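Local coordinates for concanavalin A-like lectin protein kinase family protein (Theobroma cacao, PDB 6CTH) that probably transfers phosphate from ATP to protein substrates as a plant protein kinase, here bound to an inhibitor and magnesium, at residues L127-E132 against V137-I142; Y183-C188 against N275-I280; Q258-V263 against A291-L296; L267-P272 against R281-V286. All blocks are in the same frame, centred on the assembly; numbering follows the deposited sequence. Where two conformers were deposited one is given.

Contact 1: L127-E132 against V137-I142. With MG (magnesium ion), chain C.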
# COMPACT_ATOMS: atom_id res chain seq x y z
N LEU A 127 -2.37 -11.04 4.96
CA LEU A 127 -2.80 -12.33 5.54
C LEU A 127 -3.61 -12.05 6.80
O LEU A 127 -4.66 -12.64 7.03
CB LEU A 127 -1.62 -13.21 5.86
CG LEU A 127 -1.93 -14.57 6.46
CD1 LEU A 127 -2.74 -15.42 5.53
CD2 LEU A 127 -0.64 -15.30 6.86
N TYR A 128 -3.09 -11.16 7.61
CA TYR A 128 -3.78 -10.76 8.85
C TYR A 128 -5.16 -10.16 8.55
O TYR A 128 -6.19 -10.52 9.14
CB TYR A 128 -2.91 -9.85 9.66
CG TYR A 128 -3.58 -9.25 10.90
CD1 TYR A 128 -3.68 -9.98 12.06
CD2 TYR A 128 -4.09 -7.94 10.91
CE1 TYR A 128 -4.29 -9.45 13.20
CE2 TYR A 128 -4.69 -7.41 12.04
CZ TYR A 128 -4.77 -8.15 13.20
OH TYR A 128 -5.37 -7.58 14.28
N LEU A 129 -5.20 -9.24 7.57
CA LEU A 129 -6.45 -8.67 7.19
C LEU A 129 -7.46 -9.68 6.67
O LEU A 129 -8.63 -9.66 7.07
CB LEU A 129 -6.24 -7.53 6.12
CG LEU A 129 -5.50 -6.27 6.56
CD1 LEU A 129 -5.33 -5.32 5.38
CD2 LEU A 129 -6.17 -5.59 7.74
N HIS A 130 -7.03 -10.55 5.78
CA HIS A 130 -7.97 -11.44 5.10
C HIS A 130 -8.41 -12.61 5.96
O HIS A 130 -9.54 -13.08 5.78
CB HIS A 130 -7.39 -11.98 3.79
CG HIS A 130 -7.33 -10.94 2.70
ND1 HIS A 130 -6.76 -11.19 1.46
CD2 HIS A 130 -7.73 -9.65 2.70
CE1 HIS A 130 -6.85 -10.09 0.73
NE2 HIS A 130 -7.43 -9.13 1.44
N GLU A 131 -7.54 -13.07 6.85
CA GLU A 131 -7.76 -14.40 7.45
C GLU A 131 -7.66 -14.47 8.97
O GLU A 131 -8.06 -15.52 9.49
CB GLU A 131 -6.73 -15.37 6.91
CG GLU A 131 -6.77 -15.57 5.39
CD GLU A 131 -8.12 -16.03 4.86
OE1 GLU A 131 -8.89 -16.69 5.63
OE2 GLU A 131 -8.45 -15.73 3.65
N GLU A 132 -7.09 -13.48 9.63
CA GLU A 132 -6.76 -13.64 11.07
C GLU A 132 -7.66 -12.93 12.04
O GLU A 132 -7.57 -13.24 13.25
CB GLU A 132 -5.32 -13.22 11.32
CG GLU A 132 -4.30 -14.06 10.58
CD GLU A 132 -2.88 -13.65 10.88
OE1 GLU A 132 -2.57 -13.29 12.02
OE2 GLU A 132 -2.04 -13.81 10.00
N VAL A 137 -11.19 -8.28 6.53
CA VAL A 137 -11.12 -6.87 6.18
C VAL A 137 -10.58 -6.81 4.75
O VAL A 137 -9.51 -7.34 4.46
CB VAL A 137 -10.20 -6.10 7.11
CG1 VAL A 137 -9.99 -4.67 6.65
CG2 VAL A 137 -10.82 -6.10 8.50
N LEU A 138 -11.32 -6.15 3.88
CA LEU A 138 -10.86 -5.91 2.52
C LEU A 138 -10.39 -4.49 2.53
O LEU A 138 -11.13 -3.61 2.95
CB LEU A 138 -11.99 -6.08 1.52
CG LEU A 138 -12.62 -7.45 1.49
CD1 LEU A 138 -13.71 -7.49 0.43
CD2 LEU A 138 -11.59 -8.50 1.19
N HIS A 139 -9.14 -4.28 2.16
CA HIS A 139 -8.50 -2.97 2.26
C HIS A 139 -8.99 -1.98 1.19
O HIS A 139 -9.34 -0.80 1.50
CB HIS A 139 -6.98 -3.16 2.17
CG HIS A 139 -6.21 -1.91 2.38
ND1 HIS A 139 -6.11 -0.90 1.41
CD2 HIS A 139 -5.53 -1.46 3.46
CE1 HIS A 139 -5.37 0.09 1.90
NE2 HIS A 139 -5.03 -0.21 3.15
N ARG A 140 -8.94 -2.43 -0.05
CA ARG A 140 -9.47 -1.69 -1.19
C ARG A 140 -8.61 -0.54 -1.71
O ARG A 140 -8.98 0.10 -2.69
CB ARG A 140 -10.90 -1.25 -0.92
CG ARG A 140 -11.85 -2.42 -0.79
CD ARG A 140 -13.27 -1.98 -0.52
NE ARG A 140 -13.87 -1.34 -1.68
CZ ARG A 140 -14.57 -0.22 -1.64
NH1 ARG A 140 -14.76 0.41 -0.49
NH2 ARG A 140 -15.08 0.28 -2.75
N ASP A 141 -7.47 -0.30 -1.09
CA ASP A 141 -6.57 0.74 -1.61
C ASP A 141 -5.11 0.46 -1.36
O ASP A 141 -4.33 1.34 -0.94
CB ASP A 141 -6.99 2.09 -1.09
CG ASP A 141 -6.49 3.26 -1.97
OD1 ASP A 141 -6.11 3.04 -3.13
OD2 ASP A 141 -6.57 4.39 -1.47
N ILE A 142 -4.73 -0.77 -1.62
CA ILE A 142 -3.36 -1.13 -1.50
C ILE A 142 -2.54 -0.43 -2.60
O ILE A 142 -2.83 -0.65 -3.77
CB ILE A 142 -3.22 -2.64 -1.55
CG1 ILE A 142 -3.88 -3.26 -0.30
CG2 ILE A 142 -1.77 -3.05 -1.67
CD1 ILE A 142 -4.19 -4.75 -0.48
MG MG C . -7.19 5.65 -0.04
O HOH W 1 -5.68 6.91 -0.50
O HOH W 2 -8.48 6.44 -1.48
O HOH W 3 -8.19 7.01 1.37
O HOH W 4 -8.66 4.33 0.69
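On the strand, Val137 N bonds to Leu129 O at 3.0 Å and nearly straight (168°). This is the one hydrogen bond that joins the two segments directly. Val137 O is buried and has no hydrogen-bond partner in the model. It lies in the plane of the His130 ring at its edge, 3.4 Å from CD2. His130 CG lies trans to its carbonyl carbon (chi1 -73°), and from there the ring edge reaches Val137 O. Leu129 CD2 meets Val137 CG1 at 4.1 Å, the two side chains at a slant, while Leu129 CD1 approaches His139 CB at 4.2 Å. Asp199 of helix 196-212 takes His130 NE2 and the N of His139 on OD2 and the N of Arg140 on OD1; its carboxylate thus ties helix 112-132 to the His-Arg-Asp (HRD) motif of the catalytic loop. His139 ND1 accepts the N of Asp141 (2.9 Å) in the ring plane, and NE2 holds Gly158 O. Both ring nitrogens thus help fix the loop before Asp141, whose OD2 binds magnesium at 2.0 Å together with Asp159. Outward, strand 136-138 pairs with strand 164-166, helix 196-212 meets Leu138, and Leu127 packs on helix 280-287.

Contact 2: Y183-C188 against N275-I280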
# COMPACT_ATOMS: atom_id res chain seq x y z
N TYR A 183 -4.29 0.31 -9.73
CA TYR A 183 -4.28 -0.77 -8.72
C TYR A 183 -5.58 -1.53 -8.63
O TYR A 183 -5.71 -2.41 -7.71
CB TYR A 183 -3.98 -0.19 -7.32
CG TYR A 183 -2.74 0.57 -7.41
CD1 TYR A 183 -1.51 -0.03 -7.25
CD2 TYR A 183 -2.78 1.92 -7.82
CE1 TYR A 183 -0.34 0.69 -7.43
CE2 TYR A 183 -1.61 2.62 -8.02
CZ TYR A 183 -0.41 2.01 -7.82
OH TYR A 183 0.70 2.76 -8.06
N MET A 184 -6.52 -1.26 -9.53
CA MET A 184 -7.83 -1.84 -9.45
C MET A 184 -7.99 -2.99 -10.42
O MET A 184 -7.72 -2.85 -11.64
CB MET A 184 -8.89 -0.78 -9.66
CG MET A 184 -9.04 0.19 -8.50
SD MET A 184 -10.09 1.60 -8.91
CE MET A 184 -11.72 0.93 -8.72
N ALA A 185 -8.39 -4.15 -9.90
CA ALA A 185 -8.61 -5.32 -10.73
C ALA A 185 -9.71 -5.09 -11.76
O ALA A 185 -10.65 -4.34 -11.50
CB ALA A 185 -9.01 -6.52 -9.84
N PRO A 186 -9.61 -5.75 -12.93
CA PRO A 186 -10.63 -5.45 -13.96
C PRO A 186 -12.09 -5.68 -13.58
O PRO A 186 -12.94 -4.86 -13.98
CB PRO A 186 -10.22 -6.34 -15.17
CG PRO A 186 -9.24 -7.27 -14.65
CD PRO A 186 -8.61 -6.72 -13.40
N GLU A 187 -12.35 -6.75 -12.82
CA GLU A 187 -13.68 -7.03 -12.34
C GLU A 187 -14.24 -5.92 -11.41
O GLU A 187 -15.45 -5.80 -11.29
CB GLU A 187 -13.81 -8.43 -11.72
CG GLU A 187 -13.20 -8.58 -10.32
CD GLU A 187 -11.71 -8.83 -10.29
OE1 GLU A 187 -11.04 -8.88 -11.40
OE2 GLU A 187 -11.20 -9.00 -9.14
N CYS A 188 -13.39 -5.10 -10.78
CA CYS A 188 -13.89 -3.92 -10.04
C CYS A 188 -14.69 -3.04 -10.94
O CYS A 188 -15.77 -2.59 -10.55
CB CYS A 188 -12.78 -3.02 -9.50
SG CYS A 188 -11.81 -3.78 -8.17
N ASN A 275 -10.38 -15.58 -10.73
CA ASN A 275 -10.36 -16.98 -10.24
C ASN A 275 -8.99 -17.66 -10.34
O ASN A 275 -8.80 -18.72 -9.75
CB ASN A 275 -11.45 -17.81 -10.94
CG ASN A 275 -11.12 -18.14 -12.36
OD1 ASN A 275 -10.80 -17.27 -13.13
ND2 ASN A 275 -11.18 -19.41 -12.71
N LEU A 276 -8.03 -17.07 -11.05
CA LEU A 276 -6.70 -17.65 -11.16
C LEU A 276 -5.69 -17.04 -10.23
O LEU A 276 -4.51 -17.42 -10.26
CB LEU A 276 -6.21 -17.48 -12.62
CG LEU A 276 -7.09 -18.10 -13.72
CD1 LEU A 276 -6.37 -18.02 -15.09
CD2 LEU A 276 -7.42 -19.55 -13.43
N ARG A 277 -6.11 -16.04 -9.42
CA ARG A 277 -5.20 -15.43 -8.49
C ARG A 277 -5.07 -16.29 -7.24
O ARG A 277 -6.04 -16.96 -6.84
CB ARG A 277 -5.69 -14.02 -8.08
CG ARG A 277 -5.76 -13.04 -9.27
CD ARG A 277 -6.30 -11.69 -8.89
NE ARG A 277 -6.78 -11.01 -10.09
CZ ARG A 277 -7.89 -10.30 -10.15
NH1 ARG A 277 -8.60 -10.02 -9.07
NH2 ARG A 277 -8.29 -9.86 -11.31
N PRO A 278 -3.88 -16.28 -6.62
CA PRO A 278 -3.65 -17.03 -5.40
C PRO A 278 -4.29 -16.38 -4.18
O PRO A 278 -4.62 -15.20 -4.22
CB PRO A 278 -2.14 -16.95 -5.23
CG PRO A 278 -1.77 -15.61 -5.83
CD PRO A 278 -2.70 -15.48 -6.99
N SER A 279 -4.41 -17.16 -3.11
CA SER A 279 -4.60 -16.60 -1.80
C SER A 279 -3.31 -15.98 -1.31
O SER A 279 -2.20 -16.35 -1.72
CB SER A 279 -5.06 -17.64 -0.79
OG SER A 279 -4.04 -18.59 -0.52
N ILE A 280 -3.41 -15.03 -0.36
CA ILE A 280 -2.19 -14.41 0.13
C ILE A 280 -1.33 -15.45 0.90
O ILE A 280 -0.12 -15.35 0.91
CB ILE A 280 -2.47 -13.13 0.95
CG1 ILE A 280 -1.18 -12.34 1.16
CG2 ILE A 280 -3.18 -13.45 2.24
CD1 ILE A 280 -0.64 -11.71 -0.08
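The Ala-Pro-Glu (APE) motif that closes the activation segment of protein kinases is Ala185, Pro186 and Glu187 here, and Glu187 pairs with Arg277. This is the glutamate-arginine salt bridge characteristic of eukaryotic protein kinases. It ties the start of helix 186-191 to the loop between helices 256-269 and 280-287, in the C-terminal lobe. Arg277 grips the carboxylate end-on. NH1 reaches Glu187 OE2 at 2.8 Å, and NH2 reaches Glu187 OE1 at 2.9 Å. Both oxygens use their syn lone pairs, and both bonds are close to straight. The carboxylate and guanidinium planes are only 23° apart, so the pair is nearly flat. The two side chains come from opposite directions and are shaped differently. Arg277 is extended from CG to NE. Glu187 starts between its backbone N and carbonyl carbon (chi1 76°) and bends again at chi2, which brings the carboxylate round to the arginine. Further bonds fix the guanidinium: His271 O takes NE, and Glu197 O adds a weak bond to NH1. Tyr201 of helix 196-212 touches both Ala185 and Arg277. The small apolar groups of the motif complete the contact obliquely: Pro186 CD is 3.8 Å from Arg277 NH2, and Ala185 CB is 3.6 Å from Arg277 NH1.

Contact 3: Q258-V263 against A291-L296. With ACT (acetate ion), chain D.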
# COMPACT_ATOMS: atom_id res chain seq x y z
N GLN A 258 15.30 -14.64 -6.22
CA GLN A 258 14.26 -13.86 -5.52
C GLN A 258 13.59 -12.91 -6.48
O GLN A 258 12.40 -12.67 -6.39
CB GLN A 258 14.84 -13.10 -4.32
CG GLN A 258 15.22 -13.99 -3.14
CD GLN A 258 15.82 -13.24 -1.96
OE1 GLN A 258 16.16 -12.06 -2.04
NE2 GLN A 258 15.96 -13.93 -0.85
N LEU A 259 14.34 -12.38 -7.46
CA LEU A 259 13.73 -11.48 -8.43
C LEU A 259 12.74 -12.22 -9.27
O LEU A 259 11.64 -11.73 -9.52
CB LEU A 259 14.77 -10.81 -9.34
CG LEU A 259 14.20 -10.01 -10.51
CD1 LEU A 259 13.32 -8.84 -10.08
CD2 LEU A 259 15.36 -9.52 -11.36
N GLU A 260 13.13 -13.41 -9.75
CA GLU A 260 12.24 -14.23 -10.52
C GLU A 260 10.98 -14.53 -9.74
O GLU A 260 9.87 -14.48 -10.27
CB GLU A 260 12.92 -15.58 -10.88
CG GLU A 260 12.07 -16.51 -11.71
CD GLU A 260 12.84 -17.76 -12.13
OE1 GLU A 260 13.30 -18.49 -11.23
OE2 GLU A 260 13.02 -17.94 -13.34
N CYS A 261 11.18 -14.87 -8.48
CA CYS A 261 10.07 -15.27 -7.64
C CYS A 261 9.12 -14.11 -7.45
O CYS A 261 7.91 -14.28 -7.57
CB CYS A 261 10.59 -15.74 -6.31
SG CYS A 261 9.27 -16.45 -5.31
N LEU A 262 9.68 -12.94 -7.17
CA LEU A 262 8.88 -11.71 -7.00
C LEU A 262 8.10 -11.38 -8.23
O LEU A 262 6.92 -11.08 -8.15
CB LEU A 262 9.75 -10.53 -6.55
CG LEU A 262 9.00 -9.23 -6.22
CD1 LEU A 262 7.94 -9.44 -5.16
CD2 LEU A 262 9.97 -8.16 -5.72
N VAL A 263 8.74 -11.45 -9.41
CA VAL A 263 8.04 -11.14 -10.65
C VAL A 263 6.94 -12.13 -10.93
O VAL A 263 5.85 -11.73 -11.29
CB VAL A 263 9.04 -11.06 -11.85
CG1 VAL A 263 8.31 -11.03 -13.17
CG2 VAL A 263 9.90 -9.82 -11.72
N ALA A 291 6.82 -23.56 -1.59
CA ALA A 291 5.87 -24.11 -2.56
C ALA A 291 6.28 -23.69 -3.94
O ALA A 291 6.99 -22.69 -4.07
CB ALA A 291 4.44 -23.67 -2.27
N PRO A 292 5.82 -24.40 -4.99
CA PRO A 292 6.36 -24.08 -6.32
C PRO A 292 5.94 -22.76 -6.95
O PRO A 292 4.85 -22.28 -6.68
CB PRO A 292 5.82 -25.22 -7.21
CG PRO A 292 5.59 -26.33 -6.26
CD PRO A 292 5.04 -25.65 -5.04
N LEU A 293 6.78 -22.26 -7.86
CA LEU A 293 6.46 -21.10 -8.67
C LEU A 293 5.17 -21.39 -9.43
O LEU A 293 4.91 -22.53 -9.79
CB LEU A 293 7.59 -20.76 -9.64
CG LEU A 293 8.90 -20.28 -8.99
CD1 LEU A 293 9.99 -20.32 -10.04
CD2 LEU A 293 8.80 -18.89 -8.40
N PRO A 294 4.34 -20.37 -9.64
CA PRO A 294 3.12 -20.62 -10.41
C PRO A 294 3.43 -20.93 -11.88
O PRO A 294 4.40 -20.40 -12.40
CB PRO A 294 2.38 -19.28 -10.35
CG PRO A 294 3.48 -18.30 -10.22
CD PRO A 294 4.47 -18.95 -9.28
N ASN A 295 2.57 -21.71 -12.52
CA ASN A 295 2.61 -21.92 -13.97
C ASN A 295 1.79 -20.80 -14.63
O ASN A 295 0.57 -20.76 -14.55
CB ASN A 295 2.06 -23.29 -14.38
CG ASN A 295 3.07 -24.41 -14.15
OD1 ASN A 295 4.10 -24.20 -13.50
ND2 ASN A 295 2.76 -25.61 -14.66
N LEU A 296 2.50 -19.88 -15.25
CA LEU A 296 1.86 -18.73 -15.90
C LEU A 296 1.96 -18.90 -17.40
O LEU A 296 2.97 -19.37 -17.86
CB LEU A 296 2.59 -17.48 -15.49
CG LEU A 296 2.42 -17.17 -14.00
CD1 LEU A 296 3.23 -15.93 -13.71
CD2 LEU A 296 0.95 -16.93 -13.64
C ACT D . -0.23 -22.83 -10.52
O ACT D . -0.72 -22.40 -11.58
OXT ACT D . 0.99 -22.95 -10.38
CH3 ACT D . -1.14 -23.04 -9.35
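Leu293 puts its two methyl groups on two neighbouring residues of helix 256-269. CD2 rests against Cys261, 3.9 Å from its CA and 4.0 Å from its SG. CD1 comes within 4.0 Å of Glu260 OE1. The contact is purely van der Waals. The Leu293 and Glu260 side chains cross at about a right angle, so the leucine meets the end of the glutamate and does not run along it. Glu260 reaches this point with CG trans to its backbone N (chi1 -179°) and with the rest of the chain extended. Cys261 is buried, whereas Glu260 and Leu293 are partly exposed. The contact therefore runs from the interior of the C-terminal kinase lobe to its surface. Leu293 belongs to the chain that follows helix 280-287, the last helix of the lobe, and this tail returns over helix 256-269. Pro292, Leu293 and Pro294 all have backbone angles near those of a polyproline II helix, an extended form that the flanking prolines suit. Leu293 also touches Met264, one turn further on from Glu260. Pro294 packs on Trp268, and Leu296 on Leu267, so the tail follows the helix toward its end. Cys261 also meets Tyr116, Val286 and Phe289. Beyond Pro294, Asn295 N bonds at 2.9 Å to OXT of an acetate ion, probably from the crystallisation liquor.

Contact 4: L267-P272 against R281-V286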
# COMPACT_ATOMS: atom_id res chain seq x y z
N LEU A 267 2.87 -11.26 -11.17
CA LEU A 267 1.98 -11.52 -12.32
C LEU A 267 0.81 -12.42 -11.94
O LEU A 267 -0.30 -12.22 -12.38
CB LEU A 267 2.81 -12.11 -13.48
CG LEU A 267 3.93 -11.23 -14.05
CD1 LEU A 267 4.75 -12.05 -15.02
CD2 LEU A 267 3.31 -10.00 -14.69
N TRP A 268 1.08 -13.46 -11.18
CA TRP A 268 0.04 -14.38 -10.68
C TRP A 268 -1.05 -13.64 -9.94
O TRP A 268 -2.23 -13.89 -10.15
CB TRP A 268 0.73 -15.39 -9.78
CG TRP A 268 0.01 -16.60 -9.32
CD1 TRP A 268 -1.02 -17.25 -9.94
CD2 TRP A 268 0.37 -17.40 -8.18
NE1 TRP A 268 -1.36 -18.39 -9.21
CE2 TRP A 268 -0.51 -18.51 -8.14
CE3 TRP A 268 1.34 -17.27 -7.17
CZ2 TRP A 268 -0.46 -19.49 -7.14
CZ3 TRP A 268 1.38 -18.27 -6.15
CH2 TRP A 268 0.51 -19.38 -6.19
N CYS A 269 -0.62 -12.72 -9.09
CA CYS A 269 -1.50 -11.89 -8.28
C CYS A 269 -2.25 -10.93 -9.17
O CYS A 269 -3.42 -10.70 -8.97
CB CYS A 269 -0.70 -11.12 -7.22
SG CYS A 269 -0.15 -12.21 -5.88
N ALA A 270 -1.58 -10.43 -10.21
CA ALA A 270 -2.19 -9.50 -11.13
C ALA A 270 -2.89 -10.14 -12.32
O ALA A 270 -3.14 -9.47 -13.34
CB ALA A 270 -1.15 -8.47 -11.59
N HIS A 271 -3.27 -11.40 -12.19
CA HIS A 271 -3.95 -12.07 -13.29
C HIS A 271 -5.26 -11.38 -13.62
O HIS A 271 -6.03 -11.08 -12.73
CB HIS A 271 -4.27 -13.50 -12.86
CG HIS A 271 -3.93 -14.54 -13.88
ND1 HIS A 271 -4.56 -14.62 -15.10
CD2 HIS A 271 -3.02 -15.54 -13.86
CE1 HIS A 271 -4.06 -15.63 -15.79
NE2 HIS A 271 -3.11 -16.20 -15.06
N PRO A 272 -5.53 -11.13 -14.91
CA PRO A 272 -6.80 -10.51 -15.26
C PRO A 272 -8.02 -11.27 -14.75
O PRO A 272 -9.00 -10.64 -14.34
CB PRO A 272 -6.78 -10.47 -16.81
CG PRO A 272 -5.32 -10.41 -17.11
CD PRO A 272 -4.66 -11.28 -16.09
N ARG A 281 -1.95 -16.43 1.54
CA ARG A 281 -1.16 -17.48 2.18
C ARG A 281 -0.31 -18.27 1.17
O ARG A 281 0.86 -18.57 1.43
CB ARG A 281 -2.05 -18.40 3.02
CG ARG A 281 -1.26 -19.36 3.86
CD ARG A 281 -2.15 -20.22 4.76
NE ARG A 281 -3.10 -19.50 5.62
CZ ARG A 281 -2.84 -19.04 6.82
NH1 ARG A 281 -1.62 -19.08 7.27
NH2 ARG A 281 -3.79 -18.45 7.48
N GLN A 282 -0.86 -18.55 -0.01
CA GLN A 282 -0.11 -19.24 -1.07
C GLN A 282 1.03 -18.40 -1.57
O GLN A 282 2.10 -18.92 -1.87
CB GLN A 282 -1.01 -19.63 -2.23
CG GLN A 282 -2.03 -20.72 -1.92
CD GLN A 282 -3.05 -20.91 -3.03
OE1 GLN A 282 -3.58 -19.97 -3.64
NE2 GLN A 282 -3.31 -22.18 -3.34
N VAL A 283 0.79 -17.08 -1.70
CA VAL A 283 1.83 -16.14 -2.07
C VAL A 283 2.99 -16.19 -1.10
O VAL A 283 4.14 -16.26 -1.53
CB VAL A 283 1.25 -14.68 -2.11
CG1 VAL A 283 2.35 -13.63 -2.15
CG2 VAL A 283 0.31 -14.53 -3.31
N ILE A 284 2.70 -16.18 0.20
CA ILE A 284 3.77 -16.17 1.18
C ILE A 284 4.60 -17.46 1.11
O ILE A 284 5.84 -17.38 1.20
CB ILE A 284 3.24 -15.95 2.62
CG1 ILE A 284 2.66 -14.55 2.76
CG2 ILE A 284 4.31 -16.20 3.69
CD1 ILE A 284 1.72 -14.35 3.92
N GLN A 285 3.94 -18.59 0.90
CA GLN A 285 4.62 -19.89 0.74
C GLN A 285 5.60 -19.82 -0.46
O GLN A 285 6.76 -20.25 -0.35
CB GLN A 285 3.61 -21.04 0.50
CG GLN A 285 2.61 -21.36 1.60
CD GLN A 285 1.38 -22.21 1.08
OE1 GLN A 285 0.26 -22.16 1.63
NE2 GLN A 285 1.61 -23.00 -0.00
N VAL A 286 5.16 -19.25 -1.58
CA VAL A 286 6.00 -19.16 -2.78
C VAL A 286 7.19 -18.21 -2.58
O VAL A 286 8.32 -18.53 -2.99
CB VAL A 286 5.18 -18.79 -4.02
CG1 VAL A 286 6.07 -18.55 -5.23
CG2 VAL A 286 4.17 -19.88 -4.31
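Cys269 SG and Val283 CG2 meet at 3.5 Å, and this is the tight, buried end of the contact. The sulfur lies beside the backbone N of its own residue (chi1 -73°), directed at the facing helix. Phe203 of helix 196-212 touches both residues, and Val200 adds to the cover of Cys269. The other end is looser and lies nearer the surface. Here the six-membered ring of Trp268 reaches helix 280-287. Its CZ3 is 3.7 Å from Val286 CG2, and the indole and valine side chains run obliquely to each other. Trp268 CH2 is further from its neighbour, at 4.2 Å from Gln282 CB. With CG trans to the backbone N (chi1 -169°), the indole extends toward Val286 and Gln282. The two helices are the last two of the C-terminal kinase lobe, and the short connection between them brings them together here. Their nearest CA atoms, those of Cys269 and Val283, are 8.2 Å apart. Gln282 is exposed, and its polar end turns to its own helix start. Its OE1 bonds to the N of Ser279, the N-cap residue, whose side chain caps the N of Gln282. This reciprocal arrangement is a capping box. Pro278 packs on the indole from the connection, and a bound acetate lies about 4 Å from the Trp268 side chain.

Contact 1 is the one at the active site. It holds Asp141 of the magnesium site, and the His139 side chain is about 7 Å from the bound inhibitor. Contacts 2 and 4 lie farther from the active site, in the C-terminal lobe, their centres 9 Å apart. They touch at several places, among them Pro186 CG to Pro272 O (3.4 Å). Contact 1 reaches both: Leu127 CA is 3.5 Å from Ile280 CG2 of contact 2, and Leu127 CD2 is 3.9 Å from Ile284 CD1 of contact 4. Contacts 3 and 4 share helix 256-269, and Ala291 CB is 3.7 Å from Gln285 NE2. Contact 3 is the outlying one: its centre is about 22 Å from that of contact 1, and the two do not touch.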